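Local coordinates for Orf c02003 protein (PDB 2Q00) that is of unknown function, an all-helical archaeal protein of the PaREP1 family whose fold may be related to nucleotidyltransferase C-terminal helical domains, at residues T5-Y10 and E35-L40; Y11-E16 and C27-K32. One frame throughout, in Å; residues are numbered along the deposited sequence.

Interaction 1: T5-Y10 and E35-L40; sequences TSAEVY and EEAIKL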
ATOM      1  N   THR A   5       1.682   8.459  10.140  1.00 47.27           N
ATOM      2  CA  THR A   5       1.779   8.781   8.731  1.00 44.34           C
ATOM      3  C   THR A   5       0.418   8.481   8.143  1.00 41.72           C
ATOM      4  O   THR A   5      -0.405   7.827   8.787  1.00 44.39           O
ATOM      5  CB  THR A   5       2.834   7.897   8.056  1.00 46.57           C
ATOM      6  OG1 THR A   5       2.503   6.516   8.260  1.00 44.79           O
ATOM      7  CG2 THR A   5       4.206   8.165   8.662  1.00 45.18           C
ATOM      8  N   SER A   6       0.153   8.977   6.944  1.00 39.44           N
ATOM      9  CA  SER A   6      -1.124   8.683   6.306  1.00 39.46           C
ATOM     10  C   SER A   6      -1.210   7.162   6.071  1.00 38.43           C
ATOM     11  O   SER A   6      -2.282   6.563   6.143  1.00 39.26           O
ATOM     12  CB  SER A   6      -1.214   9.419   4.974  1.00 39.45           C
ATOM     13  OG  SER A   6      -0.101   9.108   4.157  1.00 37.43           O
ATOM     14  N   ALA A   7      -0.061   6.548   5.807  1.00 39.22           N
ATOM     15  CA  ALA A   7       0.010   5.103   5.572  1.00 41.91           C
ATOM     16  C   ALA A   7      -0.490   4.346   6.806  1.00 41.35           C
ATOM     17  O   ALA A   7      -1.373   3.483   6.706  1.00 42.49           O
ATOM     18  CB  ALA A   7       1.440   4.699   5.255  1.00 39.71           C
ATOM     19  N   GLU A   8       0.065   4.693   7.967  1.00 40.07           N
ATOM     20  CA  GLU A   8      -0.315   4.061   9.229  1.00 39.11           C
ATOM     21  C   GLU A   8      -1.786   4.223   9.563  1.00 41.09           C
ATOM     22  O   GLU A   8      -2.411   3.311  10.118  1.00 47.69           O
ATOM     23  CB  GLU A   8       0.532   4.620  10.366  1.00 37.73           C
ATOM     24  CG  GLU A   8       1.987   4.224  10.273  1.00 44.22           C
ATOM     25  CD  GLU A   8       2.878   4.990  11.238  1.00 54.80           C
ATOM     26  OE1 GLU A   8       3.080   6.208  11.020  1.00 60.50           O
ATOM     27  OE2 GLU A   8       3.376   4.374  12.209  1.00 59.13           O
ATOM     28  N   VAL A   9      -2.345   5.374   9.212  1.00 40.63           N
ATOM     29  CA  VAL A   9      -3.750   5.653   9.491  1.00 42.89           C
ATOM     30  C   VAL A   9      -4.696   4.802   8.647  1.00 42.50           C
ATOM     31  O   VAL A   9      -5.687   4.268   9.158  1.00 44.75           O
ATOM     32  CB  VAL A   9      -4.083   7.138   9.269  1.00 44.47           C
ATOM     33  CG1 VAL A   9      -5.552   7.368   9.508  1.00 40.66           C
ATOM     34  CG2 VAL A   9      -3.265   7.995  10.215  1.00 44.34           C
ATOM     35  N   TYR A  10      -4.409   4.695   7.353  1.00 41.99           N
ATOM     36  CA  TYR A  10      -5.239   3.865   6.483  1.00 41.61           C
ATOM     37  C   TYR A  10      -5.215   2.424   6.965  1.00 37.63           C
ATOM     38  O   TYR A  10      -6.239   1.762   6.979  1.00 38.60           O
ATOM     39  CB  TYR A  10      -4.752   3.948   5.031  1.00 41.17           C
ATOM     40  CG  TYR A  10      -5.298   5.143   4.303  1.00 39.38           C
ATOM     41  CD1 TYR A  10      -6.681   5.345   4.200  1.00 33.80           C
ATOM     42  CD2 TYR A  10      -4.447   6.053   3.681  1.00 37.75           C
ATOM     43  CE1 TYR A  10      -7.194   6.414   3.482  1.00 32.26           C
ATOM     44  CE2 TYR A  10      -4.953   7.134   2.964  1.00 32.14           C
ATOM     45  CZ  TYR A  10      -6.323   7.304   2.857  1.00 37.79           C
ATOM     46  OH  TYR A  10      -6.819   8.308   2.054  1.00 42.65           O
ATOM     47  N   GLU A  35      -0.692   2.561  -1.067  1.00 40.33           N
ATOM     48  CA  GLU A  35      -0.384   3.650  -1.969  1.00 43.75           C
ATOM     49  C   GLU A  35       0.442   4.720  -1.249  1.00 43.39           C
ATOM     50  O   GLU A  35       1.462   5.189  -1.769  1.00 43.24           O
ATOM     51  CB  GLU A  35      -1.661   4.257  -2.523  1.00 43.39           C
ATOM     52  CG  GLU A  35      -1.385   5.412  -3.473  1.00 54.72           C
ATOM     53  CD  GLU A  35      -2.639   5.964  -4.123  1.00 66.06           C
ATOM     54  OE1 GLU A  35      -3.465   5.155  -4.612  1.00 73.62           O
ATOM     55  OE2 GLU A  35      -2.787   7.207  -4.155  1.00 71.00           O
ATOM     56  N   GLU A  36       0.012   5.075  -0.037  1.00 44.15           N
ATOM     57  CA  GLU A  36       0.700   6.082   0.764  1.00 42.95           C
ATOM     58  C   GLU A  36       2.106   5.642   1.139  1.00 42.00           C
ATOM     59  O   GLU A  36       3.024   6.463   1.214  1.00 44.55           O
ATOM     60  CB  GLU A  36      -0.092   6.387   2.034  1.00 44.85           C
ATOM     61  CG  GLU A  36      -1.477   6.946   1.767  1.00 45.93           C
ATOM     62  CD  GLU A  36      -1.425   8.258   1.020  1.00 49.11           C
ATOM     63  OE1 GLU A  36      -0.752   9.186   1.515  1.00 43.90           O
ATOM     64  OE2 GLU A  36      -2.055   8.359  -0.057  1.00 53.48           O
ATOM     65  N   ALA A  37       2.276   4.350   1.381  1.00 43.91           N
ATOM     66  CA  ALA A  37       3.585   3.825   1.744  1.00 43.92           C
ATOM     67  C   ALA A  37       4.556   4.048   0.596  1.00 44.14           C
ATOM     68  O   ALA A  37       5.714   4.415   0.806  1.00 44.30           O
ATOM     69  CB  ALA A  37       3.486   2.346   2.064  1.00 46.86           C
ATOM     70  N   ILE A  38       4.074   3.823  -0.623  1.00 46.12           N
ATOM     71  CA  ILE A  38       4.890   4.009  -1.819  1.00 47.74           C
ATOM     72  C   ILE A  38       5.259   5.488  -2.009  1.00 49.54           C
ATOM     73  O   ILE A  38       6.428   5.819  -2.254  1.00 46.62           O
ATOM     74  CB  ILE A  38       4.146   3.531  -3.084  1.00 49.89           C
ATOM     75  CG1 ILE A  38       3.856   2.022  -2.996  1.00 51.19           C
ATOM     76  CG2 ILE A  38       4.975   3.869  -4.308  1.00 44.01           C
ATOM     77  CD1 ILE A  38       5.109   1.129  -2.986  1.00 45.18           C
ATOM     78  N   LYS A  39       4.264   6.369  -1.906  1.00 47.18           N
ATOM     79  CA  LYS A  39       4.524   7.796  -2.051  1.00 48.27           C
ATOM     80  C   LYS A  39       5.592   8.212  -1.040  1.00 49.24           C
ATOM     81  O   LYS A  39       6.578   8.859  -1.388  1.00 50.80           O
ATOM     82  CB  LYS A  39       3.250   8.610  -1.822  1.00 47.73           C
ATOM     83  CG  LYS A  39       2.177   8.402  -2.871  1.00 44.51           C
ATOM     84  CD  LYS A  39       0.948   9.248  -2.604  1.00 45.98           C
ATOM     85  CE  LYS A  39      -0.154   8.948  -3.604  1.00 51.44           C
ATOM     86  NZ  LYS A  39      -1.388   9.707  -3.266  1.00 62.84           N
ATOM     87  N   LEU A  40       5.407   7.814   0.209  1.00 51.17           N
ATOM     88  CA  LEU A  40       6.361   8.157   1.257  1.00 55.45           C
ATOM     89  C   LEU A  40       7.759   7.687   0.904  1.00 55.92           C
ATOM     90  O   LEU A  40       8.739   8.405   1.095  1.00 61.11           O
ATOM     91  CB  LEU A  40       5.932   7.533   2.589  1.00 54.00           C
ATOM     92  CG  LEU A  40       6.677   8.002   3.835  1.00 59.61           C
ATOM     93  CD1 LEU A  40       6.519   9.513   3.976  1.00 62.32           C
ATOM     94  CD2 LEU A  40       6.127   7.278   5.070  1.00 57.45           C
TER
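Ser6, Ala7 and Tyr10 pack against Glu36 in an antiparallel helix-helix contact, where the start of helix 6-19 lies beside the later half of helix 23-45. The two short segments run at 168° to each other, their axes 8.5 Å apart at closest approach. Ala7 and Glu36 face each other most closely in the backbone. Glu36 is the central side chain. Its CG stands anti to its own carbonyl carbon (chi1 -61°), and the bend at chi2 turns the carboxylate so that OE1 comes to Ser6 OG. There Ser6 OG donates a hydrogen bond to Glu36 OE1 at 2.7 Å, meeting it on the anti side, 17° out of the carboxylate plane. The other oxygen, Glu36 OE2, forms a longer salt bridge with Lys39 NZ at 3.5 Å. The same amine reaches Glu35 OE2 at 3.0 Å, which makes a small charge network. The aliphatic part of Glu36 also packs: its CG lies at the edge of the Tyr10 ring, 3.6 Å from Tyr10 CD2. With an alanine here instead of Glu36, the Ser6 hydroxyl would probably lose this acceptor, and a gap would open beside the Tyr10 ring edge. Beside the polar pair, Ala7 CB rests 3.9 Å from Glu36 CB. It also meets Ala37. At the helix start, Thr5 is the N-cap. Thr5 OG1 accepts from Glu8 N, and Glu8 OE1 takes both Thr5 N and Thr5 OG1 as donors, completing a capping box. The methyl Thr5 CG2 meets Leu40 CD2 at 4.2 Å. Helix 101-122 borders this pair through Leu114 on Ala37 and Ala118 and Leu122 on Leu40, while helix 62-71 packs on Glu35 and Ile38.

Interaction 2: Y11-E16 and C27-K32; sequences YEEAEE and CEKYYK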
ATOM      1  N   TYR A  11      -4.042   1.949   7.366  1.00 39.29           N
ATOM      2  CA  TYR A  11      -3.896   0.586   7.865  1.00 44.48           C
ATOM      3  C   TYR A  11      -4.798   0.354   9.086  1.00 46.22           C
ATOM      4  O   TYR A  11      -5.561  -0.617   9.140  1.00 47.52           O
ATOM      5  CB  TYR A  11      -2.446   0.309   8.265  1.00 45.57           C
ATOM      6  CG  TYR A  11      -2.167  -1.157   8.518  1.00 51.17           C
ATOM      7  CD1 TYR A  11      -2.010  -2.050   7.449  1.00 50.15           C
ATOM      8  CD2 TYR A  11      -2.104  -1.662   9.815  1.00 56.52           C
ATOM      9  CE1 TYR A  11      -1.803  -3.402   7.666  1.00 50.26           C
ATOM     10  CE2 TYR A  11      -1.899  -3.015  10.048  1.00 57.62           C
ATOM     11  CZ  TYR A  11      -1.748  -3.883   8.968  1.00 56.83           C
ATOM     12  OH  TYR A  11      -1.551  -5.227   9.191  1.00 58.00           O
ATOM     13  N   GLU A  12      -4.693   1.244  10.069  1.00 46.42           N
ATOM     14  CA  GLU A  12      -5.507   1.131  11.271  1.00 45.21           C
ATOM     15  C   GLU A  12      -6.989   1.118  10.907  1.00 44.82           C
ATOM     16  O   GLU A  12      -7.748   0.323  11.463  1.00 46.73           O
ATOM     17  CB  GLU A  12      -5.211   2.278  12.225  1.00 47.17           C
ATOM     18  N   GLU A  13      -7.405   1.987   9.981  1.00 42.90           N
ATOM     19  CA  GLU A  13      -8.811   2.011   9.571  1.00 47.88           C
ATOM     20  C   GLU A  13      -9.188   0.702   8.833  1.00 48.54           C
ATOM     21  O   GLU A  13     -10.329   0.219   8.941  1.00 49.42           O
ATOM     22  CB  GLU A  13      -9.102   3.223   8.668  1.00 45.54           C
ATOM     23  CG  GLU A  13      -8.742   4.585   9.265  1.00 56.87           C
ATOM     24  CD  GLU A  13      -9.135   5.748   8.337  1.00 60.37           C
ATOM     25  OE1 GLU A  13      -8.898   5.639   7.103  1.00 64.66           O
ATOM     26  OE2 GLU A  13      -9.674   6.774   8.838  1.00 62.10           O
ATOM     27  N   ALA A  14      -8.240   0.129   8.088  1.00 47.16           N
ATOM     28  CA  ALA A  14      -8.508  -1.129   7.388  1.00 46.62           C
ATOM     29  C   ALA A  14      -8.698  -2.203   8.469  1.00 45.44           C
ATOM     30  O   ALA A  14      -9.626  -3.006   8.404  1.00 43.08           O
ATOM     31  CB  ALA A  14      -7.348  -1.494   6.465  1.00 41.99           C
ATOM     32  N   GLU A  15      -7.819  -2.192   9.468  1.00 47.79           N
ATOM     33  CA  GLU A  15      -7.888  -3.137  10.576  1.00 50.67           C
ATOM     34  C   GLU A  15      -9.263  -3.078  11.261  1.00 52.29           C
ATOM     35  O   GLU A  15      -9.850  -4.112  11.577  1.00 54.12           O
ATOM     36  CB  GLU A  15      -6.800  -2.813  11.600  1.00 45.21           C
ATOM     37  CG  GLU A  15      -5.377  -2.965  11.103  1.00 50.84           C
ATOM     38  CD  GLU A  15      -4.889  -4.404  11.159  1.00 55.20           C
ATOM     39  OE1 GLU A  15      -5.219  -5.196  10.245  1.00 56.77           O
ATOM     40  OE2 GLU A  15      -4.179  -4.749  12.128  1.00 62.59           O
ATOM     41  N   GLU A  16      -9.775  -1.869  11.486  1.00 55.53           N
ATOM     42  CA  GLU A  16     -11.077  -1.704  12.133  1.00 59.79           C
ATOM     43  C   GLU A  16     -12.191  -2.383  11.342  1.00 57.68           C
ATOM     44  O   GLU A  16     -12.986  -3.142  11.900  1.00 58.98           O
ATOM     45  CB  GLU A  16     -11.421  -0.218  12.304  1.00 58.45           C
ATOM     46  CG  GLU A  16     -10.666   0.491  13.426  1.00 64.79           C
ATOM     47  CD  GLU A  16     -11.129   1.938  13.641  1.00 67.42           C
ATOM     48  OE1 GLU A  16     -10.712   2.545  14.656  1.00 76.22           O
ATOM     49  OE2 GLU A  16     -11.902   2.469  12.798  1.00 61.99           O
ATOM     50  N   CYS A  27     -10.277  -3.911   2.546  1.00 46.41           N
ATOM     51  CA  CYS A  27      -9.407  -4.091   1.377  1.00 45.36           C
ATOM     52  C   CYS A  27      -8.996  -2.755   0.772  1.00 42.26           C
ATOM     53  O   CYS A  27      -7.818  -2.513   0.500  1.00 46.26           O
ATOM     54  CB  CYS A  27     -10.111  -4.924   0.293  1.00 47.65           C
ATOM     55  SG  CYS A  27     -10.351  -6.662   0.720  1.00 49.54           S
ATOM     56  N   GLU A  28      -9.975  -1.888   0.553  1.00 44.95           N
ATOM     57  CA  GLU A  28      -9.701  -0.588  -0.034  1.00 46.81           C
ATOM     58  C   GLU A  28      -8.797   0.271   0.851  1.00 44.64           C
ATOM     59  O   GLU A  28      -7.938   0.996   0.346  1.00 45.73           O
ATOM     60  CB  GLU A  28     -11.014   0.142  -0.339  1.00 46.42           C
ATOM     61  CG  GLU A  28     -10.829   1.410  -1.179  1.00 57.18           C
ATOM     62  CD  GLU A  28      -9.746   1.271  -2.259  1.00 71.66           C
ATOM     63  OE1 GLU A  28      -9.760   0.279  -3.024  1.00 72.19           O
ATOM     64  OE2 GLU A  28      -8.875   2.164  -2.341  1.00 77.88           O
ATOM     65  N   LYS A  29      -8.977   0.185   2.169  1.00 45.36           N
ATOM     66  CA  LYS A  29      -8.153   0.973   3.080  1.00 44.66           C
ATOM     67  C   LYS A  29      -6.747   0.419   3.128  1.00 44.77           C
ATOM     68  O   LYS A  29      -5.774   1.181   3.231  1.00 45.70           O
ATOM     69  CB  LYS A  29      -8.758   1.004   4.485  1.00 48.11           C
ATOM     70  CG  LYS A  29      -9.622   2.233   4.752  1.00 47.14           C
ATOM     71  CD  LYS A  29     -10.996   2.140   4.134  1.00 55.13           C
ATOM     72  CE  LYS A  29     -11.464   3.493   3.601  1.00 56.34           C
ATOM     73  NZ  LYS A  29     -11.127   4.637   4.496  1.00 54.67           N
ATOM     74  N   TYR A  30      -6.637  -0.907   3.055  1.00 45.60           N
ATOM     75  CA  TYR A  30      -5.331  -1.551   3.055  1.00 43.03           C
ATOM     76  C   TYR A  30      -4.598  -1.122   1.797  1.00 42.52           C
ATOM     77  O   TYR A  30      -3.394  -0.887   1.822  1.00 44.35           O
ATOM     78  CB  TYR A  30      -5.465  -3.071   3.063  1.00 45.33           C
ATOM     79  CG  TYR A  30      -5.773  -3.673   4.418  1.00 43.99           C
ATOM     80  CD1 TYR A  30      -4.887  -3.520   5.482  1.00 42.82           C
ATOM     81  CD2 TYR A  30      -6.946  -4.412   4.629  1.00 44.58           C
ATOM     82  CE1 TYR A  30      -5.153  -4.082   6.725  1.00 45.68           C
ATOM     83  CE2 TYR A  30      -7.225  -4.988   5.871  1.00 43.59           C
ATOM     84  CZ  TYR A  30      -6.318  -4.818   6.923  1.00 44.42           C
ATOM     85  OH  TYR A  30      -6.551  -5.381   8.161  1.00 47.35           O
ATOM     86  N   TYR A  31      -5.326  -1.031   0.689  1.00 41.47           N
ATOM     87  CA  TYR A  31      -4.700  -0.622  -0.558  1.00 44.99           C
ATOM     88  C   TYR A  31      -4.249   0.837  -0.452  1.00 42.63           C
ATOM     89  O   TYR A  31      -3.135   1.177  -0.830  1.00 45.01           O
ATOM     90  CB  TYR A  31      -5.664  -0.788  -1.730  1.00 48.33           C
ATOM     91  CG  TYR A  31      -5.060  -0.350  -3.046  1.00 51.97           C
ATOM     92  CD1 TYR A  31      -3.953  -1.016  -3.583  1.00 50.53           C
ATOM     93  CD2 TYR A  31      -5.580   0.741  -3.748  1.00 50.28           C
ATOM     94  CE1 TYR A  31      -3.383  -0.607  -4.778  1.00 46.84           C
ATOM     95  CE2 TYR A  31      -5.015   1.157  -4.944  1.00 47.77           C
ATOM     96  CZ  TYR A  31      -3.913   0.479  -5.452  1.00 52.78           C
ATOM     97  OH  TYR A  31      -3.319   0.901  -6.609  1.00 59.58           O
ATOM     98  N   LYS A  32      -5.124   1.700   0.057  1.00 43.30           N
ATOM     99  CA  LYS A  32      -4.779   3.108   0.227  1.00 43.09           C
ATOM    100  C   LYS A  32      -3.566   3.228   1.142  1.00 42.47           C
ATOM    101  O   LYS A  32      -2.718   4.086   0.934  1.00 44.75           O
ATOM    102  CB  LYS A  32      -5.960   3.889   0.806  1.00 45.22           C
ATOM    103  CG  LYS A  32      -7.049   4.173  -0.210  1.00 47.19           C
ATOM    104  CD  LYS A  32      -8.178   4.988   0.394  1.00 45.94           C
ATOM    105  CE  LYS A  32      -9.234   5.369  -0.649  1.00 45.16           C
ATOM    106  NZ  LYS A  32     -10.274   6.257  -0.020  1.00 60.23           N
TER
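Two antiparallel helices, 6-19 and 23-45, form a helical hairpin, and this contact lies near its turn, with Ala14 against Lys29 and Tyr30. The segment axes come within 7.7 Å and cross at -165°. The small side chain of Ala14 is consistent with this close approach, and its CB sits over one face of the Tyr30 ring in a CH-pi contact. On its other flank, Ala14 CB meets Lys29 CB at 3.5 Å. Tyr30 CG lies anti to its carbonyl carbon (chi1 -79°), which carries the ring across to helix 6-19. One edge of this ring turns toward the face of Tyr11 in an offset edge-to-face pair, with centroids 5.4 Å apart and planes at 70°. The phenol Tyr30 OH donates a very short hydrogen bond of 2.5 Å to Glu15 OE1, which lies in the plane of the ring. Nearer the surface, Glu13 OE1 and Lys29 NZ make a long salt bridge at 3.6 Å. Helix 101-122 reaches the aromatic side, where Lys108 touches Tyr30. Two consecutive helices packed antiparallel across a short turn make an alpha-helical hairpin, here part of an all-helical fold.

Interactions 1 and 2 are successive levels of one helix pair, 6-19 with 23-45, and their centres lie about 10 Å apart. The ten residues between 11-16 and 27-32 include the turn, so interaction 2 is the level nearer to it. Interaction 1 lies toward the opposite end. Tyr10 joins the two levels: its CB is 3.5 Å from Lys29 O, and its CE1 is 3.5 Å from Lys32 CD. An alanine, Ala7 or Ala14, sits at the closest backbone approach of each level. Helix 101-122 borders both. With the function unknown, both contacts are best read as packing within the helical fold.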